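Local coordinates for protein probable arabinosyltransferase C (Mycobacterium tuberculosis, PDB 3PTY) that probably polymerises arabinose into the arabinan of cell-wall arabinogalactan, and ends in the lectin-like, carbohydrate-binding extracellular C-terminal domain described here, at residues L38-P43 / A328-D333; G46-V51 / R152-E157; R159-L164 / P245-V250. One frame throughout, in Å; residues are numbered along the deposited sequence.

Contact 1. Residues L38-P43 / A328-D333; sequences LVELDP and ASYLKD
Glu40 OE1 accepts a hydrogen bond from the Tyr330 hydroxyl in a short contact, OH to OE1 2.6 Å. The hydroxyl comes in on the syn side of the carboxylate, somewhat out of its plane, and the carboxylate is turned 51° from the ring. With CG anti to the backbone N (chi1 176°), the extended Glu40 chain carries OE1 to the hydroxyl. Glu40 CB lies at the ring edge, in plane, 4.0 Å from Tyr330 CE1. The other oxygen, OE2, forms a salt bridge to Arg246; with both oxygens engaged, the group can hardly rotate.

Behind this pair the backbones run antiparallel. Leu38 and Tyr330 exchange two bonds, Leu38 N to Tyr330 O at 2.7 Å and Tyr330 N to Leu38 O at 2.8 Å. A third joins Glu40 N to Ala328 O, and a water links Glu40 O with Ala328 N. Val39 and Ser329, a non-hydrogen-bonded pair, point to the face of the sheet opposite Leu38, Glu40 and Tyr330, and there Ser329 OG bonds to Trp339. This is an antiparallel strand pair inside the domain's mixed beta sheet, and the chain leaves it at Leu331 to reach Asp333 in the octyl arabinofuranoside pocket.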
loop_
_atom_site.group_PDB
_atom_site.type_symbol
_atom_site.label_atom_id
_atom_site.label_comp_id
_atom_site.label_asym_id
_atom_site.label_seq_id
_atom_site.Cartn_x
_atom_site.Cartn_y
_atom_site.Cartn_z
ATOM N N LEU A 38 -7.904 5.922 -17.024
ATOM C CA LEU A 38 -8.118 5.349 -18.347
ATOM C C LEU A 38 -7.280 4.083 -18.491
ATOM O O LEU A 38 -6.072 4.109 -18.278
ATOM C CB LEU A 38 -7.747 6.365 -19.434
ATOM C CG LEU A 38 -8.547 7.671 -19.409
ATOM C CD1 LEU A 38 -8.230 8.546 -20.621
ATOM C CD2 LEU A 38 -10.026 7.362 -19.353
ATOM N N VAL A 39 -7.924 2.983 -18.863
ATOM C CA VAL A 39 -7.282 1.674 -18.810
ATOM C C VAL A 39 -7.026 1.146 -20.213
ATOM O O VAL A 39 -7.908 1.193 -21.070
ATOM C CB VAL A 39 -8.165 0.666 -18.056
ATOM C CG1 VAL A 39 -7.554 -0.732 -18.105
ATOM C CG2 VAL A 39 -8.377 1.128 -16.611
ATOM N N GLU A 40 -5.818 0.638 -20.431
ATOM C CA GLU A 40 -5.411 0.112 -21.724
ATOM C C GLU A 40 -5.238 -1.396 -21.618
ATOM O O GLU A 40 -4.142 -1.883 -21.343
ATOM C CB GLU A 40 -4.093 0.769 -22.158
ATOM C CG GLU A 40 -3.533 0.229 -23.456
ATOM C CD GLU A 40 -2.153 0.789 -23.790
ATOM O OE1 GLU A 40 -1.415 1.203 -22.865
ATOM O OE2 GLU A 40 -1.813 0.798 -24.991
ATOM N N LEU A 41 -6.325 -2.135 -21.822
ATOM C CA LEU A 41 -6.304 -3.589 -21.657
ATOM C C LEU A 41 -5.504 -4.304 -22.740
ATOM O O LEU A 41 -4.958 -5.383 -22.509
ATOM C CB LEU A 41 -7.728 -4.151 -21.659
ATOM C CG LEU A 41 -8.554 -3.952 -20.388
ATOM C CD1 LEU A 41 -9.901 -4.646 -20.541
ATOM C CD2 LEU A 41 -7.801 -4.503 -19.194
ATOM N N ASP A 42 -5.447 -3.712 -23.925
ATOM C CA ASP A 42 -4.783 -4.363 -25.052
ATOM C C ASP A 42 -3.752 -3.430 -25.665
ATOM O O ASP A 42 -4.016 -2.777 -26.666
ATOM C CB ASP A 42 -5.809 -4.772 -26.108
ATOM C CG ASP A 42 -5.200 -5.623 -27.209
ATOM O OD1 ASP A 42 -3.982 -5.901 -27.149
ATOM O OD2 ASP A 42 -5.939 -6.012 -28.133
ATOM N N PRO A 43 -2.567 -3.358 -25.055
ATOM C CA PRO A 43 -1.514 -2.474 -25.560
ATOM C C PRO A 43 -1.114 -2.822 -26.997
ATOM O O PRO A 43 -0.671 -1.955 -27.737
ATOM C CB PRO A 43 -0.351 -2.730 -24.588
ATOM C CG PRO A 43 -0.671 -4.072 -23.962
ATOM C CD PRO A 43 -2.162 -4.032 -23.812
ATOM N N ALA A 328 -2.029 -1.681 -18.091
ATOM C CA ALA A 328 -1.581 -0.319 -18.347
ATOM C C ALA A 328 -2.726 0.649 -18.067
ATOM O O ALA A 328 -3.859 0.403 -18.463
ATOM C CB ALA A 328 -1.104 -0.183 -19.789
ATOM N N SER A 329 -2.444 1.748 -17.378
ATOM C CA SER A 329 -3.479 2.746 -17.142
ATOM C C SER A 329 -2.880 4.145 -17.012
ATOM O O SER A 329 -1.688 4.291 -16.738
ATOM C CB SER A 329 -4.278 2.402 -15.880
ATOM O OG SER A 329 -3.483 2.605 -14.724
ATOM N N TYR A 330 -3.724 5.162 -17.186
ATOM C CA TYR A 330 -3.288 6.557 -17.210
ATOM C C TYR A 330 -4.347 7.422 -16.547
ATOM O O TYR A 330 -5.536 7.180 -16.717
ATOM C CB TYR A 330 -3.092 7.021 -18.663
ATOM C CG TYR A 330 -2.308 6.017 -19.478
ATOM C CD1 TYR A 330 -2.948 4.968 -20.112
ATOM C CD2 TYR A 330 -0.924 6.103 -19.585
ATOM C CE1 TYR A 330 -2.241 4.032 -20.842
ATOM C CE2 TYR A 330 -0.200 5.160 -20.320
ATOM C CZ TYR A 330 -0.870 4.132 -20.943
ATOM O OH TYR A 330 -0.181 3.186 -21.671
ATOM N N LEU A 331 -3.923 8.435 -15.801
ATOM C CA LEU A 331 -4.874 9.360 -15.180
ATOM C C LEU A 331 -5.185 10.512 -16.135
ATOM O O LEU A 331 -4.304 11.301 -16.469
ATOM C CB LEU A 331 -4.298 9.915 -13.875
ATOM C CG LEU A 331 -5.211 10.853 -13.086
ATOM C CD1 LEU A 331 -6.484 10.121 -12.655
ATOM C CD2 LEU A 331 -4.473 11.428 -11.876
ATOM N N LYS A 332 -6.440 10.611 -16.567
ATOM C CA LYS A 332 -6.871 11.663 -17.499
ATOM C C LYS A 332 -6.492 13.095 -17.068
ATOM O O LYS A 332 -6.142 13.942 -17.905
ATOM C CB LYS A 332 -8.385 11.567 -17.701
ATOM C CG LYS A 332 -8.969 12.626 -18.608
ATOM C CD LYS A 332 -10.452 12.378 -18.858
ATOM C CE LYS A 332 -11.247 12.449 -17.566
ATOM N NZ LYS A 332 -12.704 12.633 -17.826
ATOM N N ASP A 333 -6.560 13.357 -15.766
ATOM C CA ASP A 333 -6.263 14.680 -15.200
ATOM C C ASP A 333 -4.780 15.064 -15.190
ATOM O O ASP A 333 -4.444 16.244 -15.087
ATOM C CB ASP A 333 -6.799 14.773 -13.774
ATOM C CG ASP A 333 -8.261 14.397 -13.684
ATOM O OD1 ASP A 333 -8.549 13.210 -13.414
ATOM O OD2 ASP A 333 -9.114 15.283 -13.904
HETATM O O HOH W 1 -2.571 -3.705 -20.060
#

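Contact 2. Residues G46-V51 / R152-E157; sequences GMLAPV and RLPTNE
Two polar links tie the backbones of Ala49 and Arg152. The direct one, Arg152 N to Ala49 O at 2.7 Å, is almost straight, 178° at the hydrogen. The second passes through a water that accepts from Ala49 N at 2.9 Å and donates to Arg152 O at 2.6 Å, so Ala49 is held at both its amide and its carbonyl.

The apolar contacts belong mostly to Leu48. Its CG stands anti to its own carbonyl carbon, which directs the branch toward Leu153 and Pro154: CD1 meets Leu153 CD2 at 4.3 Å, while CD2 reaches Pro154 CD at 4.1 Å, the leucine crossing the proline ring at about a right angle. Val225 of strand 224-231 lies against both Leu48 and Leu153.

The third kind is a charged group with a backbone carbon over its face. Arg152 bends at chi2 and again at chi3 (67°), which curls its guanidinium back until Val51 CA sits over one face, displaced toward the rim. Val51 CG1 is 4.0 Å from Arg152 NH2.

Leu48, Ala49 and Pro50 all have the phi and psi of polyproline II. An extended loop of this kind is thus laced by backbone bonds onto the end of strand 144-152, at the surface of the domain's antiparallel sheet.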
loop_
_atom_site.group_PDB
_atom_site.type_symbol
_atom_site.label_atom_id
_atom_site.label_comp_id
_atom_site.label_asym_id
_atom_site.label_seq_id
_atom_site.Cartn_x
_atom_site.Cartn_y
_atom_site.Cartn_z
ATOM N N GLY A 46 -2.758 -0.839 -29.934
ATOM C CA GLY A 46 -2.352 0.537 -30.191
ATOM C C GLY A 46 -0.999 0.703 -30.875
ATOM O O GLY A 46 -0.608 1.816 -31.237
ATOM N N MET A 47 -0.279 -0.401 -31.046
ATOM C CA MET A 47 1.057 -0.363 -31.644
ATOM C C MET A 47 1.041 0.323 -33.014
ATOM O O MET A 47 0.162 0.069 -33.835
ATOM C CB MET A 47 1.614 -1.783 -31.789
ATOM C CG MET A 47 1.983 -2.461 -30.474
ATOM S SD MET A 47 3.454 -1.724 -29.737
ATOM C CE MET A 47 3.472 -2.536 -28.134
ATOM N N LEU A 48 2.005 1.202 -33.256
ATOM C CA LEU A 48 2.131 1.828 -34.569
ATOM C C LEU A 48 2.642 0.794 -35.557
ATOM O O LEU A 48 3.480 -0.032 -35.209
ATOM C CB LEU A 48 3.117 2.997 -34.526
ATOM C CG LEU A 48 2.808 4.140 -33.562
ATOM C CD1 LEU A 48 3.814 5.270 -33.782
ATOM C CD2 LEU A 48 1.382 4.638 -33.762
ATOM N N ALA A 49 2.143 0.844 -36.788
ATOM C CA ALA A 49 2.666 -0.010 -37.852
ATOM C C ALA A 49 4.037 0.499 -38.285
ATOM O O ALA A 49 4.242 1.704 -38.411
ATOM C CB ALA A 49 1.705 -0.024 -39.045
ATOM N N PRO A 50 4.989 -0.415 -38.504
ATOM C CA PRO A 50 6.272 0.017 -39.066
ATOM C C PRO A 50 6.039 0.562 -40.468
ATOM O O PRO A 50 5.138 0.085 -41.154
ATOM C CB PRO A 50 7.081 -1.285 -39.155
ATOM C CG PRO A 50 6.398 -2.236 -38.234
ATOM C CD PRO A 50 4.949 -1.864 -38.246
ATOM N N VAL A 51 6.834 1.536 -40.896
ATOM C CA VAL A 51 6.682 2.079 -42.246
ATOM C C VAL A 51 7.110 1.066 -43.308
ATOM O O VAL A 51 6.368 0.796 -44.257
ATOM C CB VAL A 51 7.490 3.374 -42.440
ATOM C CG1 VAL A 51 7.447 3.812 -43.909
ATOM C CG2 VAL A 51 6.946 4.472 -41.531
ATOM N N ARG A 152 4.757 4.364 -38.543
ATOM C CA ARG A 152 3.792 5.259 -39.162
ATOM C C ARG A 152 2.854 5.847 -38.116
ATOM O O ARG A 152 2.261 5.116 -37.318
ATOM C CB ARG A 152 2.997 4.490 -40.220
ATOM C CG ARG A 152 1.976 5.315 -41.014
ATOM C CD ARG A 152 2.623 6.131 -42.143
ATOM N NE ARG A 152 3.201 5.357 -43.256
ATOM C CZ ARG A 152 2.947 4.079 -43.549
ATOM N NH1 ARG A 152 2.101 3.357 -42.826
ATOM N NH2 ARG A 152 3.547 3.513 -44.590
ATOM N N LEU A 153 2.722 7.170 -38.110
ATOM C CA LEU A 153 1.722 7.817 -37.260
ATOM C C LEU A 153 0.357 7.681 -37.918
ATOM O O LEU A 153 0.257 7.698 -39.141
ATOM C CB LEU A 153 2.046 9.297 -37.054
ATOM C CG LEU A 153 3.238 9.653 -36.164
ATOM C CD1 LEU A 153 3.598 11.123 -36.345
ATOM C CD2 LEU A 153 2.937 9.360 -34.697
ATOM N N PRO A 154 -0.702 7.547 -37.107
ATOM C CA PRO A 154 -2.060 7.366 -37.633
ATOM C C PRO A 154 -2.557 8.591 -38.394
ATOM O O PRO A 154 -2.178 9.723 -38.086
ATOM C CB PRO A 154 -2.911 7.188 -36.366
ATOM C CG PRO A 154 -1.949 6.904 -35.267
ATOM C CD PRO A 154 -0.680 7.593 -35.636
ATOM N N THR A 155 -3.401 8.353 -39.389
ATOM C CA THR A 155 -4.125 9.425 -40.052
ATOM C C THR A 155 -5.614 9.195 -39.826
ATOM O O THR A 155 -6.392 10.143 -39.706
ATOM C CB THR A 155 -3.819 9.469 -41.558
ATOM O OG1 THR A 155 -4.009 8.166 -42.125
ATOM C CG2 THR A 155 -2.382 9.907 -41.788
ATOM N N ASN A 156 -5.996 7.922 -39.748
ATOM C CA ASN A 156 -7.373 7.541 -39.459
ATOM C C ASN A 156 -7.705 7.816 -37.998
ATOM O O ASN A 156 -7.077 7.263 -37.097
ATOM C CB ASN A 156 -7.590 6.067 -39.782
ATOM N N GLU A 157 -8.691 8.677 -37.770
ATOM C CA GLU A 157 -9.066 9.082 -36.418
ATOM C C GLU A 157 -9.757 7.962 -35.641
ATOM O O GLU A 157 -10.551 7.198 -36.197
ATOM C CB GLU A 157 -9.944 10.330 -36.458
HETATM O O HOH W 2 0.505 3.145 -37.398
#

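Contact 3. Residues R159-L164 / P245-V250; sequences RDRAPL and PRIPRV
The guanidinium of Arg249 has the Asp160 carboxylate at its edge, with OD2 tilted some 21° from the guanidinium plane, and the two groups stand almost perpendicular, 78° apart. Only one oxygen makes this salt bridge: Asp160 OD2 accepts from Arg249 NE at 3.1 Å on its syn side and, weakly, from NH2 of the same arginine at 3.3 Å. A bend at chi3 (67°) turns NE of Arg249 toward that oxygen. The other guanidinium, that of Arg161, is approached obliquely by Ile247 CG2. This methyl packs on the arginine's extended aliphatic chain, 3.8 Å from Arg161 CD, while Arg161 NH1 goes on to Asn156 O.

The backbones meet in a single bridge between Arg161 and Arg249. Val250 N donates to Asp160 O at 2.7 Å, and Ala162 N to Pro248 O at 2.9 Å. Neither segment forms a regular strand pair here: the loop entering strand 164-171 of the antiparallel sheet is clipped to the connection that carries the chain from strand 240-242 of that sheet to strand 251-252 of the mixed one.

Beyond the bridge 159-164 bends through an inverse gamma turn centred on Pro163. Ala162 CB, turned toward the other segment, packs on Pro248 CB at 4.2 Å and on Val250 CG1. Past the turn, Leu164 O is buried without a hydrogen-bond partner; close to it are Pro248 CD at 3.3 Å and Ile247 CA, in a CA-H...O contact at 3.5 Å.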
loop_
_atom_site.group_PDB
_atom_site.type_symbol
_atom_site.label_atom_id
_atom_site.label_comp_id
_atom_site.label_asym_id
_atom_site.label_seq_id
_atom_site.Cartn_x
_atom_site.Cartn_y
_atom_site.Cartn_z
ATOM N N ARG A 159 -11.729 7.357 -31.718
ATOM C CA ARG A 159 -12.276 8.025 -30.547
ATOM C C ARG A 159 -11.618 7.572 -29.248
ATOM O O ARG A 159 -11.449 8.364 -28.322
ATOM C CB ARG A 159 -13.785 7.811 -30.478
ATOM N N ASP A 160 -11.238 6.303 -29.184
ATOM C CA ASP A 160 -10.855 5.695 -27.913
ATOM C C ASP A 160 -9.356 5.766 -27.619
ATOM O O ASP A 160 -8.851 4.986 -26.818
ATOM C CB ASP A 160 -11.295 4.230 -27.891
ATOM C CG ASP A 160 -10.584 3.395 -28.947
ATOM O OD1 ASP A 160 -9.999 3.989 -29.878
ATOM O OD2 ASP A 160 -10.608 2.149 -28.853
ATOM N N ARG A 161 -8.644 6.685 -28.262
ATOM C CA ARG A 161 -7.194 6.788 -28.064
ATOM C C ARG A 161 -6.831 7.805 -26.984
ATOM O O ARG A 161 -7.437 8.869 -26.899
ATOM C CB ARG A 161 -6.499 7.188 -29.368
ATOM C CG ARG A 161 -6.448 6.120 -30.463
ATOM C CD ARG A 161 -5.680 6.685 -31.670
ATOM N NE ARG A 161 -5.352 5.686 -32.687
ATOM C CZ ARG A 161 -5.615 5.820 -33.984
ATOM N NH1 ARG A 161 -6.207 6.921 -34.435
ATOM N NH2 ARG A 161 -5.279 4.858 -34.837
ATOM N N ALA A 162 -5.846 7.479 -26.153
ATOM C CA ALA A 162 -5.250 8.477 -25.273
ATOM C C ALA A 162 -4.381 9.384 -26.144
ATOM O O ALA A 162 -3.848 8.936 -27.158
ATOM C CB ALA A 162 -4.411 7.812 -24.194
ATOM N N PRO A 163 -4.243 10.664 -25.760
ATOM C CA PRO A 163 -3.454 11.604 -26.566
ATOM C C PRO A 163 -1.966 11.485 -26.241
ATOM O O PRO A 163 -1.301 12.495 -26.008
ATOM C CB PRO A 163 -3.975 12.964 -26.107
ATOM C CG PRO A 163 -4.346 12.740 -24.665
ATOM C CD PRO A 163 -4.803 11.301 -24.552
ATOM N N LEU A 164 -1.454 10.259 -26.227
ATOM C CA LEU A 164 -0.076 10.015 -25.820
ATOM C C LEU A 164 0.596 9.038 -26.760
ATOM O O LEU A 164 -0.046 8.126 -27.279
ATOM C CB LEU A 164 -0.046 9.380 -24.429
ATOM C CG LEU A 164 -0.656 10.129 -23.244
ATOM C CD1 LEU A 164 -0.697 9.200 -22.041
ATOM C CD2 LEU A 164 0.151 11.381 -22.934
ATOM N N PRO A 245 6.769 1.702 -30.176
ATOM C CA PRO A 245 5.868 2.798 -29.801
ATOM C C PRO A 245 4.407 2.480 -30.091
ATOM O O PRO A 245 4.085 1.763 -31.043
ATOM C CB PRO A 245 6.328 3.957 -30.690
ATOM C CG PRO A 245 6.965 3.291 -31.893
ATOM C CD PRO A 245 7.563 2.000 -31.383
ATOM N N ARG A 246 3.525 3.028 -29.267
ATOM C CA ARG A 246 2.098 2.850 -29.473
ATOM C C ARG A 246 1.315 4.074 -29.035
ATOM O O ARG A 246 1.824 4.933 -28.306
ATOM C CB ARG A 246 1.605 1.621 -28.704
ATOM C CG ARG A 246 1.625 1.784 -27.185
ATOM C CD ARG A 246 1.291 0.459 -26.512
ATOM N NE ARG A 246 0.952 0.582 -25.094
ATOM C CZ ARG A 246 1.812 0.387 -24.100
ATOM N NH1 ARG A 246 3.078 0.084 -24.363
ATOM N NH2 ARG A 246 1.407 0.498 -22.835
ATOM N N ILE A 247 0.070 4.149 -29.491
ATOM C CA ILE A 247 -0.882 5.142 -29.001
ATOM C C ILE A 247 -2.026 4.378 -28.349
ATOM O O ILE A 247 -2.808 3.722 -29.030
ATOM C CB ILE A 247 -1.416 6.027 -30.142
ATOM C CG1 ILE A 247 -0.267 6.841 -30.761
ATOM C CG2 ILE A 247 -2.506 6.975 -29.628
ATOM C CD1 ILE A 247 -0.696 7.677 -31.972
ATOM N N PRO A 248 -2.118 4.444 -27.018
ATOM C CA PRO A 248 -3.017 3.535 -26.290
ATOM C C PRO A 248 -4.483 3.673 -26.669
ATOM O O PRO A 248 -4.984 4.789 -26.791
ATOM C CB PRO A 248 -2.826 3.949 -24.827
ATOM C CG PRO A 248 -1.430 4.526 -24.785
ATOM C CD PRO A 248 -1.316 5.275 -26.105
ATOM N N ARG A 249 -5.162 2.544 -26.851
ATOM C CA ARG A 249 -6.616 2.547 -26.929
ATOM C C ARG A 249 -7.137 2.287 -25.519
ATOM O O ARG A 249 -6.723 1.329 -24.877
ATOM C CB ARG A 249 -7.090 1.486 -27.923
ATOM C CG ARG A 249 -6.487 1.695 -29.321
ATOM C CD ARG A 249 -7.014 0.702 -30.341
ATOM N NE ARG A 249 -8.433 0.904 -30.612
ATOM C CZ ARG A 249 -9.153 0.143 -31.431
ATOM N NH1 ARG A 249 -8.585 -0.875 -32.063
ATOM N NH2 ARG A 249 -10.440 0.402 -31.615
ATOM N N VAL A 250 -8.028 3.144 -25.030
ATOM C CA VAL A 250 -8.395 3.116 -23.613
ATOM C C VAL A 250 -9.903 3.171 -23.397
ATOM O O VAL A 250 -10.648 3.577 -24.286
ATOM C CB VAL A 250 -7.756 4.300 -22.827
ATOM C CG1 VAL A 250 -6.236 4.205 -22.828
ATOM C CG2 VAL A 250 -8.212 5.636 -23.409
#

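Contact 1 is buried within the mixed sheet, contact 2 lies at the surface beside the antiparallel sheet, and contact 3, partly buried, stands between them where the chain crosses from one sheet to the other. Contact 1 is a short antiparallel strand pair. The other two pin loops: contact 2 by one direct backbone bond and a water link, with leucine-proline packing, contact 3 by two backbone bonds and an aspartate-arginine salt bridge. Segment 245-250 of contact 3 also touches contacts 1 and 2, through the salt bridge of Arg246 to contact 1 and through Ile247 N, 3.0 Å from Gly46 O of contact 2, a probable hydrogen bond. Segments 38-43 and 46-51 are also near neighbours in sequence.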